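Local structure of extracellular solute-binding protein family 1 (Alicyclobacillus acidocaldarius subsp. acidocaldarius, 4OVJ) at residues W160-H171 with Y220-V229. The protein probably binds a solute outside the cell and delivers it to an ABC-type importer, as in other bacterial solute-binding proteins of family 1. Residues are numbered along the deposited sequence; the frame is centred on the assembly and turned at random. Where two conformers were deposited one is given.
Sequences WQQWADILEKVH and YWANLRKEGV
Tyr220 reaches across from helix 211-226 to the first turn of helix 160-174, where its OH donates to Trp160 O at 2.8 Å. A chi1 of 178° sets the Tyr220 ring anti to its own N and carries the phenol towards helix 160-174. The hydroxyl meets the carbonyl 30° off its plane, and Ala164 N arrives from the opposite face, so one oxygen takes two donors. Trp160 turns the edge of its six-membered ring to the Tyr220 face in an offset edge-to-face pair, planes at 68°, with Trp160 CE3 3.6 Å from Tyr220 CZ; its NE1 is engaged by Gln194. Replacing Tyr220 by an alanine is likely to cost Trp160 O its hydroxyl donor and take away the ring face that the Trp160 edge packs against.

Further along, the nearly parallel helices (15°) pack through Ala164 CB on Leu224 CD2 and Leu167 CD1 on Leu224 CD1. Val229 then wedges in past the Schellman motif at Gly228, its CG1 a tight 3.4 Å from Leu167 CB. Gly228 O lies over one face of the His171 imidazole, 3.2 Å from CE1 without a hydrogen bond; ND1 binds Lys176 O instead. At the margin, water bridges Gln161 NE2 and Asn223 ND2, while Glu168 OE1 stands 4.1 Å from Glu227 OE2, which may raise their proton affinity. Apolar packing thus carries most of this helix pair, and the one direct hydrogen bond probably fixes where the tyrosine sits.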
loop_
_atom_site.group_PDB
_atom_site.type_symbol
_atom_site.label_atom_id
_atom_site.label_comp_id
_atom_site.label_asym_id
_atom_site.label_seq_id
_atom_site.Cartn_x
_atom_site.Cartn_y
_atom_site.Cartn_z
ATOM N N TRP A 160 -18.378 -1.904 10.659
ATOM C CA TRP A 160 -17.736 -1.299 11.835
ATOM C C TRP A 160 -18.515 -1.592 13.129
ATOM O O TRP A 160 -17.920 -1.907 14.161
ATOM C CB TRP A 160 -17.608 0.216 11.655
ATOM C CG TRP A 160 -16.565 0.659 10.685
ATOM C CD1 TRP A 160 -16.773 1.309 9.521
ATOM C CD2 TRP A 160 -15.146 0.541 10.828
ATOM N NE1 TRP A 160 -15.590 1.575 8.904
ATOM C CE2 TRP A 160 -14.567 1.126 9.697
ATOM C CE3 TRP A 160 -14.309 -0.013 11.807
ATOM C CZ2 TRP A 160 -13.191 1.179 9.506
ATOM C CZ3 TRP A 160 -12.945 0.047 11.626
ATOM C CH2 TRP A 160 -12.393 0.648 10.484
ATOM N N GLN A 161 -19.840 -1.487 13.088
ATOM C CA GLN A 161 -20.635 -1.754 14.293
ATOM C C GLN A 161 -20.622 -3.238 14.667
ATOM O O GLN A 161 -20.547 -3.589 15.844
ATOM C CB GLN A 161 -22.055 -1.218 14.137
ATOM C CG GLN A 161 -22.123 0.313 14.193
ATOM C CD GLN A 161 -21.822 0.835 15.594
ATOM O OE1 GLN A 161 -22.323 0.289 16.576
ATOM N NE2 GLN A 161 -20.977 1.866 15.696
ATOM N N GLN A 162 -20.660 -4.122 13.675
ATOM C CA GLN A 162 -20.530 -5.539 13.964
ATOM C C GLN A 162 -19.157 -5.854 14.570
ATOM O O GLN A 162 -19.044 -6.633 15.503
ATOM C CB GLN A 162 -20.749 -6.372 12.709
ATOM C CG GLN A 162 -22.186 -6.351 12.189
ATOM C CD GLN A 162 -22.338 -6.917 10.778
ATOM O OE1 GLN A 162 -21.381 -7.013 10.003
ATOM N NE2 GLN A 162 -23.563 -7.269 10.431
ATOM N N TRP A 163 -18.125 -5.229 14.023
ATOM C CA TRP A 163 -16.780 -5.371 14.520
ATOM C C TRP A 163 -16.654 -4.905 15.975
ATOM O O TRP A 163 -16.073 -5.602 16.793
ATOM C CB TRP A 163 -15.820 -4.611 13.601
ATOM C CG TRP A 163 -14.379 -4.782 13.929
ATOM C CD1 TRP A 163 -13.488 -3.786 14.191
ATOM C CD2 TRP A 163 -13.641 -6.012 14.001
ATOM N NE1 TRP A 163 -12.237 -4.315 14.412
ATOM C CE2 TRP A 163 -12.302 -5.676 14.293
ATOM C CE3 TRP A 163 -13.974 -7.358 13.822
ATOM C CZ2 TRP A 163 -11.310 -6.634 14.431
ATOM C CZ3 TRP A 163 -12.978 -8.311 13.953
ATOM C CH2 TRP A 163 -11.666 -7.943 14.270
ATOM N N ALA A 164 -17.201 -3.736 16.294
ATOM C CA ALA A 164 -17.167 -3.235 17.676
ATOM C C ALA A 164 -17.820 -4.210 18.647
ATOM O O ALA A 164 -17.302 -4.445 19.745
ATOM C CB ALA A 164 -17.818 -1.863 17.766
ATOM N N ASP A 165 -18.911 -4.843 18.215
ATOM C CA ASP A 165 -19.574 -5.868 19.041
ATOM C C ASP A 165 -18.677 -7.091 19.244
ATOM O O ASP A 165 -18.570 -7.639 20.352
ATOM C CB ASP A 165 -20.887 -6.288 18.390
ATOM C CG ASP A 165 -21.879 -6.835 19.387
ATOM O OD1 ASP A 165 -22.389 -6.044 20.211
ATOM O OD2 ASP A 165 -22.148 -8.055 19.346
ATOM N N ILE A 166 -18.021 -7.515 18.173
ATOM C CA ILE A 166 -17.089 -8.639 18.245
ATOM C C ILE A 166 -15.924 -8.315 19.187
ATOM O O ILE A 166 -15.567 -9.131 20.030
ATOM C CB ILE A 166 -16.581 -9.048 16.845
ATOM C CG1 ILE A 166 -17.719 -9.697 16.043
ATOM C CG2 ILE A 166 -15.396 -9.982 16.971
ATOM C CD1 ILE A 166 -17.546 -9.649 14.539
ATOM N N LEU A 167 -15.357 -7.120 19.051
ATOM C CA LEU A 167 -14.259 -6.698 19.911
ATOM C C LEU A 167 -14.675 -6.724 21.381
ATOM O O LEU A 167 -13.923 -7.201 22.249
ATOM C CB LEU A 167 -13.772 -5.300 19.519
ATOM C CG LEU A 167 -13.115 -5.128 18.151
ATOM C CD1 LEU A 167 -12.702 -3.671 17.996
ATOM C CD2 LEU A 167 -11.912 -6.045 18.015
ATOM N N GLU A 168 -15.875 -6.226 21.667
ATOM C CA GLU A 168 -16.387 -6.265 23.040
ATOM C C GLU A 168 -16.457 -7.695 23.567
ATOM O O GLU A 168 -16.066 -7.954 24.705
ATOM C CB GLU A 168 -17.739 -5.561 23.143
ATOM C CG GLU A 168 -17.636 -4.049 22.991
ATOM C CD GLU A 168 -18.987 -3.346 22.935
ATOM O OE1 GLU A 168 -19.741 -3.399 23.925
ATOM O OE2 GLU A 168 -19.287 -2.716 21.897
ATOM N N LYS A 169 -16.928 -8.622 22.735
ATOM C CA LYS A 169 -17.039 -10.029 23.130
ATOM C C LYS A 169 -15.679 -10.679 23.363
ATOM O O LYS A 169 -15.496 -11.426 24.327
ATOM C CB LYS A 169 -17.835 -10.816 22.090
ATOM C CG LYS A 169 -19.289 -10.386 21.972
ATOM C CD LYS A 169 -20.136 -10.866 23.144
ATOM C CE LYS A 169 -21.621 -10.780 22.816
ATOM N NZ LYS A 169 -22.477 -11.338 23.897
ATOM N N VAL A 170 -14.716 -10.378 22.500
ATOM C CA VAL A 170 -13.357 -10.902 22.662
ATOM C C VAL A 170 -12.750 -10.390 23.973
ATOM O O VAL A 170 -12.199 -11.157 24.757
ATOM C CB VAL A 170 -12.463 -10.542 21.460
ATOM C CG1 VAL A 170 -11.035 -10.998 21.703
ATOM C CG2 VAL A 170 -13.002 -11.194 20.193
ATOM N N HIS A 171 -12.855 -9.088 24.203
ATOM C CA HIS A 171 -12.341 -8.469 25.430
ATOM C C HIS A 171 -12.943 -9.112 26.672
ATOM O O HIS A 171 -12.229 -9.371 27.659
ATOM C CB HIS A 171 -12.642 -6.982 25.416
ATOM C CG HIS A 171 -12.306 -6.286 26.692
ATOM N ND1 HIS A 171 -11.022 -6.224 27.184
ATOM C CD2 HIS A 171 -13.083 -5.621 27.576
ATOM C CE1 HIS A 171 -11.021 -5.543 28.315
ATOM N NE2 HIS A 171 -12.259 -5.172 28.579
ATOM N N TYR A 220 -16.001 6.648 17.165
ATOM C CA TYR A 220 -15.985 5.197 17.073
ATOM C C TYR A 220 -14.893 4.634 17.962
ATOM O O TYR A 220 -15.149 3.777 18.801
ATOM C CB TYR A 220 -15.764 4.749 15.631
ATOM C CG TYR A 220 -15.681 3.251 15.466
ATOM C CD1 TYR A 220 -16.833 2.486 15.416
ATOM C CD2 TYR A 220 -14.449 2.600 15.374
ATOM C CE1 TYR A 220 -16.772 1.118 15.279
ATOM C CE2 TYR A 220 -14.382 1.226 15.219
ATOM C CZ TYR A 220 -15.551 0.489 15.171
ATOM O OH TYR A 220 -15.505 -0.874 15.018
ATOM N N TRP A 221 -13.680 5.151 17.804
ATOM C CA TRP A 221 -12.556 4.661 18.610
ATOM C C TRP A 221 -12.663 5.095 20.068
ATOM O O TRP A 221 -12.312 4.327 20.962
ATOM C CB TRP A 221 -11.220 5.093 18.009
ATOM C CG TRP A 221 -11.008 4.485 16.654
ATOM C CD1 TRP A 221 -11.240 5.075 15.447
ATOM C CD2 TRP A 221 -10.582 3.149 16.372
ATOM N NE1 TRP A 221 -10.976 4.190 14.429
ATOM C CE2 TRP A 221 -10.558 3.004 14.974
ATOM C CE3 TRP A 221 -10.201 2.061 17.173
ATOM C CZ2 TRP A 221 -10.174 1.820 14.352
ATOM C CZ3 TRP A 221 -9.824 0.881 16.555
ATOM C CH2 TRP A 221 -9.805 0.775 15.162
ATOM N N ALA A 222 -13.171 6.307 20.308
ATOM C CA ALA A 222 -13.356 6.774 21.683
ATOM C C ALA A 222 -14.295 5.851 22.461
ATOM O O ALA A 222 -14.045 5.558 23.629
ATOM C CB ALA A 222 -13.858 8.200 21.714
ATOM N N ASN A 223 -15.349 5.363 21.803
ATOM C CA ASN A 223 -16.269 4.438 22.463
ATOM C C ASN A 223 -15.572 3.120 22.813
ATOM O O ASN A 223 -15.766 2.584 23.907
ATOM C CB ASN A 223 -17.525 4.229 21.639
ATOM C CG ASN A 223 -18.467 5.428 21.689
ATOM O OD1 ASN A 223 -18.430 6.246 22.612
ATOM N ND2 ASN A 223 -19.318 5.531 20.700
ATOM N N LEU A 224 -14.722 2.630 21.922
ATOM C CA LEU A 224 -13.969 1.407 22.206
ATOM C C LEU A 224 -12.984 1.617 23.364
ATOM O O LEU A 224 -12.808 0.733 24.195
ATOM C CB LEU A 224 -13.232 0.920 20.961
ATOM C CG LEU A 224 -14.096 0.468 19.787
ATOM C CD1 LEU A 224 -13.234 0.201 18.574
ATOM C CD2 LEU A 224 -14.894 -0.764 20.179
ATOM N N ARG A 225 -12.359 2.786 23.426
ATOM C CA ARG A 225 -11.460 3.099 24.548
ATOM C C ARG A 225 -12.219 3.121 25.877
ATOM O O ARG A 225 -11.759 2.554 26.864
ATOM C CB ARG A 225 -10.778 4.452 24.358
ATOM C CG ARG A 225 -9.616 4.424 23.400
ATOM C CD ARG A 225 -8.743 5.653 23.537
ATOM N NE ARG A 225 -9.462 6.882 23.263
ATOM C CZ ARG A 225 -9.733 7.367 22.053
ATOM N NH1 ARG A 225 -9.374 6.725 20.953
ATOM N NH2 ARG A 225 -10.388 8.512 21.949
ATOM N N LYS A 226 -13.367 3.798 25.879
ATOM C CA LYS A 226 -14.233 3.929 27.064
ATOM C C LYS A 226 -14.583 2.566 27.665
ATOM O O LYS A 226 -14.625 2.409 28.893
ATOM C CB LYS A 226 -15.518 4.688 26.689
ATOM C CG LYS A 226 -16.570 4.780 27.786
ATOM C CD LYS A 226 -17.649 5.810 27.462
ATOM C CE LYS A 226 -18.562 5.346 26.333
ATOM N NZ LYS A 226 -19.756 6.222 26.127
ATOM N N GLU A 227 -14.831 1.595 26.794
ATOM C CA GLU A 227 -15.198 0.238 27.192
ATOM C C GLU A 227 -13.982 -0.650 27.501
ATOM O O GLU A 227 -14.155 -1.806 27.889
ATOM C CB GLU A 227 -16.015 -0.439 26.084
ATOM C CG GLU A 227 -17.142 0.400 25.482
ATOM C CD GLU A 227 -18.533 0.004 25.925
ATOM O OE1 GLU A 227 -18.677 -0.758 26.912
ATOM O OE2 GLU A 227 -19.499 0.474 25.278
ATOM N N GLY A 228 -12.767 -0.135 27.318
ATOM C CA GLY A 228 -11.553 -0.887 27.633
ATOM C C GLY A 228 -11.190 -1.946 26.604
ATOM O O GLY A 228 -10.376 -2.823 26.860
ATOM N N VAL A 229 -11.760 -1.829 25.415
ATOM C CA VAL A 229 -11.620 -2.834 24.379
ATOM C C VAL A 229 -10.365 -2.608 23.513
ATOM O O VAL A 229 -9.812 -3.554 22.927
ATOM C CB VAL A 229 -12.906 -2.837 23.535
ATOM C CG1 VAL A 229 -12.768 -3.739 22.357
ATOM C CG2 VAL A 229 -14.079 -3.263 24.413
HETATM O O HOH W 1 -19.763 3.315 18.390
#